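PDB 1LRZ: aminoacyltransferase FemA from Staphylococcus aureus, which adds glycines 2 and 3 of the pentaglycine interpeptide bridge of staphylococcal peptidoglycan, using glycyl-tRNA(Gly) as donor. Local coordinates for residues Lys250-Asn253 against Glu254-Asp257; Gly300-Leu303 against Gln304-Gly308. All blocks are in the same frame, centred on the assembly; numbering follows the deposited sequence.

Contact 1: residues Lys250-Asn253 against Glu254-Asp257; sequences KELN and EERD
Lys250 and Glu254 meet one turn apart on helix 245-272, the first arm of the antiparallel helical hairpin, a two-stranded coiled-coil arm in FemA, that projects from the body of the protein. The lysine runs out fully extended, and its CE lies 3.5 Å from Glu254 OE2. The charged ends stay further apart, Lys250 NZ to Glu254 OE2 4.5 Å, so the pair is an i to i+4 attraction of opposite charges rather than a salt bridge. With its CG anti to the carbonyl carbon (chi1 -55°), Glu254 folds back along the helix and sets that CG 3.0 Å from Lys250 O. Glu255 repeats the same bend: its CG is 3.0 Å from Glu251 O, while its carboxylate reaches across to Leu252, OE1 lying 3.4 Å from methyl CD2. Leu252 itself is buried against Lys296 and Ile297 of helix 277-307. Four successive backbone bonds hold these side chains in step, Glu254 N to Lys250 O, Glu255 N to Glu251 O, Arg256 N to Leu252 O and Asp257 N to Asn253 O. Arg256 stretches away from this turn to the partner helix, where NH1 donates to Leu290 O and ties the two arms together. On the same flank as Lys250 and Glu254, Asp257 turns its carboxylate back over the preceding turn, leaving OD2 3.2 Å from Asn253 O, two acceptors with no bond between them.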
ATOM      1  N   LYS A 250     -28.419 -13.896  11.036  1.00 32.59           N
ATOM      2  CA  LYS A 250     -28.420 -14.823  12.167  1.00 32.67           C
ATOM      3  C   LYS A 250     -27.966 -14.106  13.428  1.00 32.73           C
ATOM      4  O   LYS A 250     -28.596 -14.231  14.481  1.00 31.92           O
ATOM      5  CB  LYS A 250     -27.493 -16.017  11.911  1.00 36.62           C
ATOM      6  CG  LYS A 250     -27.297 -16.893  13.150  1.00 37.63           C
ATOM      7  CD  LYS A 250     -26.365 -18.075  12.891  1.00 43.26           C
ATOM      8  CE  LYS A 250     -26.364 -19.038  14.082  1.00 45.42           C
ATOM      9  NZ  LYS A 250     -25.498 -20.232  13.863  1.00 49.04           N
ATOM     10  N   GLU A 251     -26.860 -13.366  13.321  1.00 31.37           N
ATOM     11  CA  GLU A 251     -26.321 -12.608  14.449  1.00 29.94           C
ATOM     12  C   GLU A 251     -27.359 -11.615  14.978  1.00 26.55           C
ATOM     13  O   GLU A 251     -27.534 -11.474  16.184  1.00 24.60           O
ATOM     14  CB  GLU A 251     -25.064 -11.841  14.024  1.00 35.43           C
ATOM     15  CG  GLU A 251     -23.790 -12.683  13.933  1.00 45.80           C
ATOM     16  CD  GLU A 251     -22.699 -12.035  13.070  1.00 51.63           C
ATOM     17  OE1 GLU A 251     -22.519 -10.794  13.148  1.00 54.85           O
ATOM     18  OE2 GLU A 251     -22.013 -12.771  12.319  1.00 54.93           O
ATOM     19  N   LEU A 252     -28.036 -10.921  14.072  1.00 25.57           N
ATOM     20  CA  LEU A 252     -29.043  -9.948  14.484  1.00 27.17           C
ATOM     21  C   LEU A 252     -30.185 -10.618  15.241  1.00 28.87           C
ATOM     22  O   LEU A 252     -30.709 -10.066  16.214  1.00 28.91           O
ATOM     23  CB  LEU A 252     -29.596  -9.190  13.275  1.00 23.33           C
ATOM     24  CG  LEU A 252     -28.649  -8.157  12.651  1.00 25.94           C
ATOM     25  CD1 LEU A 252     -29.208  -7.669  11.326  1.00 24.90           C
ATOM     26  CD2 LEU A 252     -28.450  -6.990  13.617  1.00 28.56           C
ATOM     27  N   ASN A 253     -30.570 -11.813  14.812  1.00 30.78           N
ATOM     28  CA  ASN A 253     -31.658 -12.493  15.499  1.00 32.79           C
ATOM     29  C   ASN A 253     -31.230 -12.943  16.879  1.00 33.89           C
ATOM     30  O   ASN A 253     -32.027 -12.927  17.818  1.00 32.34           O
ATOM     31  CB  ASN A 253     -32.167 -13.671  14.670  1.00 31.13           C
ATOM     32  CG  ASN A 253     -33.201 -13.239  13.648  1.00 30.01           C
ATOM     33  OD1 ASN A 253     -34.234 -12.672  14.004  1.00 30.84           O
ATOM     34  ND2 ASN A 253     -32.932 -13.501  12.378  1.00 27.03           N
ATOM     35  N   GLU A 254     -29.965 -13.321  17.014  1.00 35.60           N
ATOM     36  CA  GLU A 254     -29.465 -13.754  18.307  1.00 36.35           C
ATOM     37  C   GLU A 254     -29.439 -12.559  19.249  1.00 35.89           C
ATOM     38  O   GLU A 254     -29.736 -12.686  20.438  1.00 33.21           O
ATOM     39  CB  GLU A 254     -28.078 -14.371  18.143  1.00 39.89           C
ATOM     40  CG  GLU A 254     -28.103 -15.501  17.115  1.00 47.78           C
ATOM     41  CD  GLU A 254     -26.805 -16.272  17.021  1.00 50.41           C
ATOM     42  OE1 GLU A 254     -25.747 -15.644  16.778  1.00 51.89           O
ATOM     43  OE2 GLU A 254     -26.850 -17.513  17.182  1.00 53.79           O
ATOM     44  N   GLU A 255     -29.109 -11.390  18.707  1.00 35.11           N
ATOM     45  CA  GLU A 255     -29.073 -10.181  19.518  1.00 36.18           C
ATOM     46  C   GLU A 255     -30.512  -9.811  19.875  1.00 34.27           C
ATOM     47  O   GLU A 255     -30.789  -9.363  20.987  1.00 33.22           O
ATOM     48  CB  GLU A 255     -28.399  -9.040  18.746  1.00 38.98           C
ATOM     49  CG  GLU A 255     -27.004  -9.407  18.243  1.00 46.39           C
ATOM     50  CD  GLU A 255     -26.310  -8.276  17.500  1.00 51.60           C
ATOM     51  OE1 GLU A 255     -26.958  -7.625  16.649  1.00 56.14           O
ATOM     52  OE2 GLU A 255     -25.107  -8.048  17.757  1.00 53.85           O
ATOM     53  N   ARG A 256     -31.431 -10.026  18.939  1.00 31.43           N
ATOM     54  CA  ARG A 256     -32.836  -9.712  19.182  1.00 32.41           C
ATOM     55  C   ARG A 256     -33.412 -10.555  20.326  1.00 34.31           C
ATOM     56  O   ARG A 256     -34.152 -10.047  21.173  1.00 32.49           O
ATOM     57  CB  ARG A 256     -33.667  -9.928  17.913  1.00 30.27           C
ATOM     58  CG  ARG A 256     -35.084  -9.400  18.066  1.00 30.91           C
ATOM     59  CD  ARG A 256     -35.886  -9.455  16.785  1.00 28.51           C
ATOM     60  NE  ARG A 256     -37.123  -8.703  16.952  1.00 31.01           N
ATOM     61  CZ  ARG A 256     -37.208  -7.377  16.893  1.00 30.95           C
ATOM     62  NH1 ARG A 256     -36.125  -6.637  16.650  1.00 21.30           N
ATOM     63  NH2 ARG A 256     -38.373  -6.791  17.115  1.00 26.48           N
ATOM     64  N   ASP A 257     -33.067 -11.839  20.354  1.00 35.74           N
ATOM     65  CA  ASP A 257     -33.556 -12.711  21.412  1.00 38.84           C
ATOM     66  C   ASP A 257     -33.167 -12.132  22.763  1.00 39.26           C
ATOM     67  O   ASP A 257     -33.993 -12.050  23.672  1.00 38.56           O
ATOM     68  CB  ASP A 257     -32.971 -14.120  21.282  1.00 41.60           C
ATOM     69  CG  ASP A 257     -33.433 -14.829  20.028  1.00 45.41           C
ATOM     70  OD1 ASP A 257     -34.584 -14.588  19.599  1.00 46.22           O
ATOM     71  OD2 ASP A 257     -32.650 -15.639  19.479  1.00 49.83           O
TER

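Contact 2: residues Gly300-Leu303 against Gln304-Gly308; sequences GKRL and QEEHG
The Leu303 carbonyl receives His307 N in the last turn of helix 277-307, the returning arm of the helical hairpin, just before the chain enters strand 310-320. Among the backbone bonds this one is short, 2.7 Å from His307 N to Leu303 O, and the N-H points at the oxygen with an angle of 164°. Gln304 N, Glu305 N and Glu306 N bond in the same i to i+4 pattern to Gly300 O, Lys301 O and Arg302 O. The helix then ends at Gly308, whose N still reaches Gln304 O while its positive phi (106°) turns the chain out.

Van der Waals packing centres on His307. Leu303 CD2 lies 3.7 Å from His307 CD2, and Glu306 CG sits over the centre of one ring face, 3.4 Å above its plane. Phe336 meets the imidazole edge-to-face and also packs on Leu303, which touches Phe245 of the first arm as well.

Charge plays a looser part. Arg302 and Glu306 run side by side, the guanidinium and carboxylate planes 82° apart, but NH2 and OE1 remain 4.1 Å from each other, beyond a salt bridge.

A water adds a polar link. Gln304 extends with CG anti to its own N (chi1 -177°), which carries the amide out: the water accepts from NE2 at 2.7 Å and donates to Lys301 O at 2.9 Å, while OE1 makes a weak hydrogen bond to Asn309.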
ATOM      1  N   GLY A 300     -31.251  -6.140   5.772  1.00 23.94           N
ATOM      2  CA  GLY A 300     -30.433  -7.275   5.383  1.00 23.63           C
ATOM      3  C   GLY A 300     -31.160  -8.192   4.413  1.00 25.36           C
ATOM      4  O   GLY A 300     -30.598  -8.630   3.400  1.00 23.13           O
ATOM      5  N   LYS A 301     -32.420  -8.486   4.717  1.00 25.51           N
ATOM      6  CA  LYS A 301     -33.205  -9.350   3.850  1.00 28.80           C
ATOM      7  C   LYS A 301     -33.404  -8.730   2.475  1.00 29.26           C
ATOM      8  O   LYS A 301     -33.310  -9.419   1.457  1.00 29.51           O
ATOM      9  CB  LYS A 301     -34.550  -9.664   4.505  1.00 28.31           C
ATOM     10  CG  LYS A 301     -34.397 -10.595   5.698  1.00 29.04           C
ATOM     11  CD  LYS A 301     -35.719 -10.842   6.398  1.00 34.43           C
ATOM     12  CE  LYS A 301     -35.547 -11.830   7.544  1.00 37.71           C
ATOM     13  NZ  LYS A 301     -36.817 -11.994   8.314  1.00 42.64           N
ATOM     14  N   ARG A 302     -33.658  -7.427   2.439  1.00 29.46           N
ATOM     15  CA  ARG A 302     -33.857  -6.747   1.172  1.00 31.07           C
ATOM     16  C   ARG A 302     -32.576  -6.764   0.325  1.00 32.78           C
ATOM     17  O   ARG A 302     -32.624  -7.042  -0.882  1.00 28.85           O
ATOM     18  CB  ARG A 302     -34.309  -5.304   1.409  1.00 34.45           C
ATOM     19  CG  ARG A 302     -34.548  -4.517   0.118  1.00 40.26           C
ATOM     20  CD  ARG A 302     -34.952  -3.086   0.416  1.00 44.04           C
ATOM     21  NE  ARG A 302     -33.933  -2.419   1.218  1.00 49.60           N
ATOM     22  CZ  ARG A 302     -32.722  -2.096   0.775  1.00 50.23           C
ATOM     23  NH1 ARG A 302     -31.860  -1.496   1.588  1.00 53.51           N
ATOM     24  NH2 ARG A 302     -32.377  -2.354  -0.481  1.00 50.05           N
ATOM     25  N   LEU A 303     -31.433  -6.467   0.947  1.00 29.54           N
ATOM     26  CA  LEU A 303     -30.168  -6.464   0.213  1.00 29.17           C
ATOM     27  C   LEU A 303     -29.812  -7.867  -0.266  1.00 27.82           C
ATOM     28  O   LEU A 303     -29.326  -8.046  -1.386  1.00 26.94           O
ATOM     29  CB  LEU A 303     -29.031  -5.909   1.082  1.00 28.83           C
ATOM     30  CG  LEU A 303     -29.065  -4.409   1.391  1.00 28.95           C
ATOM     31  CD1 LEU A 303     -27.977  -4.090   2.405  1.00 31.08           C
ATOM     32  CD2 LEU A 303     -28.860  -3.593   0.111  1.00 29.73           C
ATOM     33  N   GLN A 304     -30.071  -8.859   0.580  1.00 27.77           N
ATOM     34  CA  GLN A 304     -29.774 -10.248   0.246  1.00 29.70           C
ATOM     35  C   GLN A 304     -30.557 -10.669  -0.997  1.00 34.05           C
ATOM     36  O   GLN A 304     -30.009 -11.309  -1.895  1.00 33.81           O
ATOM     37  CB  GLN A 304     -30.131 -11.166   1.417  1.00 30.05           C
ATOM     38  CG  GLN A 304     -29.784 -12.634   1.190  1.00 30.71           C
ATOM     39  CD  GLN A 304     -30.233 -13.538   2.331  1.00 31.83           C
ATOM     40  OE1 GLN A 304     -29.526 -14.476   2.709  1.00 29.40           O
ATOM     41  NE2 GLN A 304     -31.416 -13.267   2.875  1.00 28.39           N
ATOM     42  N   GLU A 305     -31.835 -10.306  -1.060  1.00 34.15           N
ATOM     43  CA  GLU A 305     -32.641 -10.673  -2.217  1.00 36.02           C
ATOM     44  C   GLU A 305     -32.188  -9.956  -3.478  1.00 34.79           C
ATOM     45  O   GLU A 305     -32.206 -10.528  -4.562  1.00 33.30           O
ATOM     46  CB  GLU A 305     -34.122 -10.384  -1.970  1.00 40.82           C
ATOM     47  CG  GLU A 305     -34.730 -11.240  -0.872  1.00 52.18           C
ATOM     48  CD  GLU A 305     -36.240 -11.356  -0.982  1.00 58.55           C
ATOM     49  OE1 GLU A 305     -36.910 -10.303  -1.102  1.00 61.91           O
ATOM     50  OE2 GLU A 305     -36.755 -12.499  -0.941  1.00 61.25           O
ATOM     51  N   GLU A 306     -31.781  -8.702  -3.349  1.00 34.72           N
ATOM     52  CA  GLU A 306     -31.338  -7.967  -4.519  1.00 36.10           C
ATOM     53  C   GLU A 306     -29.931  -8.328  -4.998  1.00 37.32           C
ATOM     54  O   GLU A 306     -29.701  -8.471  -6.199  1.00 36.76           O
ATOM     55  CB  GLU A 306     -31.403  -6.465  -4.256  1.00 38.64           C
ATOM     56  CG  GLU A 306     -30.584  -5.646  -5.243  1.00 45.00           C
ATOM     57  CD  GLU A 306     -30.881  -4.164  -5.172  1.00 50.60           C
ATOM     58  OE1 GLU A 306     -30.918  -3.611  -4.050  1.00 56.42           O
ATOM     59  OE2 GLU A 306     -31.072  -3.547  -6.243  1.00 53.17           O
ATOM     60  N   HIS A 307     -29.002  -8.498  -4.062  1.00 35.80           N
ATOM     61  CA  HIS A 307     -27.612  -8.773  -4.423  1.00 34.79           C
ATOM     62  C   HIS A 307     -27.116 -10.198  -4.231  1.00 31.41           C
ATOM     63  O   HIS A 307     -26.069 -10.555  -4.753  1.00 33.42           O
ATOM     64  CB  HIS A 307     -26.693  -7.830  -3.636  1.00 35.77           C
ATOM     65  CG  HIS A 307     -27.110  -6.393  -3.693  1.00 35.02           C
ATOM     66  ND1 HIS A 307     -26.780  -5.560  -4.740  1.00 35.96           N
ATOM     67  CD2 HIS A 307     -27.861  -5.652  -2.845  1.00 36.10           C
ATOM     68  CE1 HIS A 307     -27.311  -4.368  -4.536  1.00 38.17           C
ATOM     69  NE2 HIS A 307     -27.974  -4.396  -3.393  1.00 36.66           N
ATOM     70  N   GLY A 308     -27.853 -11.015  -3.492  1.00 31.10           N
ATOM     71  CA  GLY A 308     -27.392 -12.369  -3.246  1.00 29.35           C
ATOM     72  C   GLY A 308     -26.897 -12.447  -1.814  1.00 28.70           C
ATOM     73  O   GLY A 308     -26.920 -11.442  -1.108  1.00 28.33           O
TER
HETATM   74  O   HOH W   1     -33.682 -12.274   1.787  1.00 43.16           O

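How the contacts relate
Contacts 1 and 2 occupy opposite arms of one antiparallel hairpin, 250-257 on outgoing helix 245-272 and 300-308 on returning helix 277-307. Their centres lie 18 Å apart and their nearest atoms about 6 Å, so they do not touch directly. Each contact nevertheless reaches the other arm beside the other contact: Leu252 of contact 1 packs on Ile297, one turn before contact 2, while Lys301 and Gln304 of contact 2 pack on Ile249, immediately before contact 1. Contact 2 is nearer the globular body, its centre about 32 Å from the chain centre against about 37 Å for contact 1. The hairpin resembles the coiled-coil arm of seryl-tRNA synthetase, consistent with a part in binding tRNA.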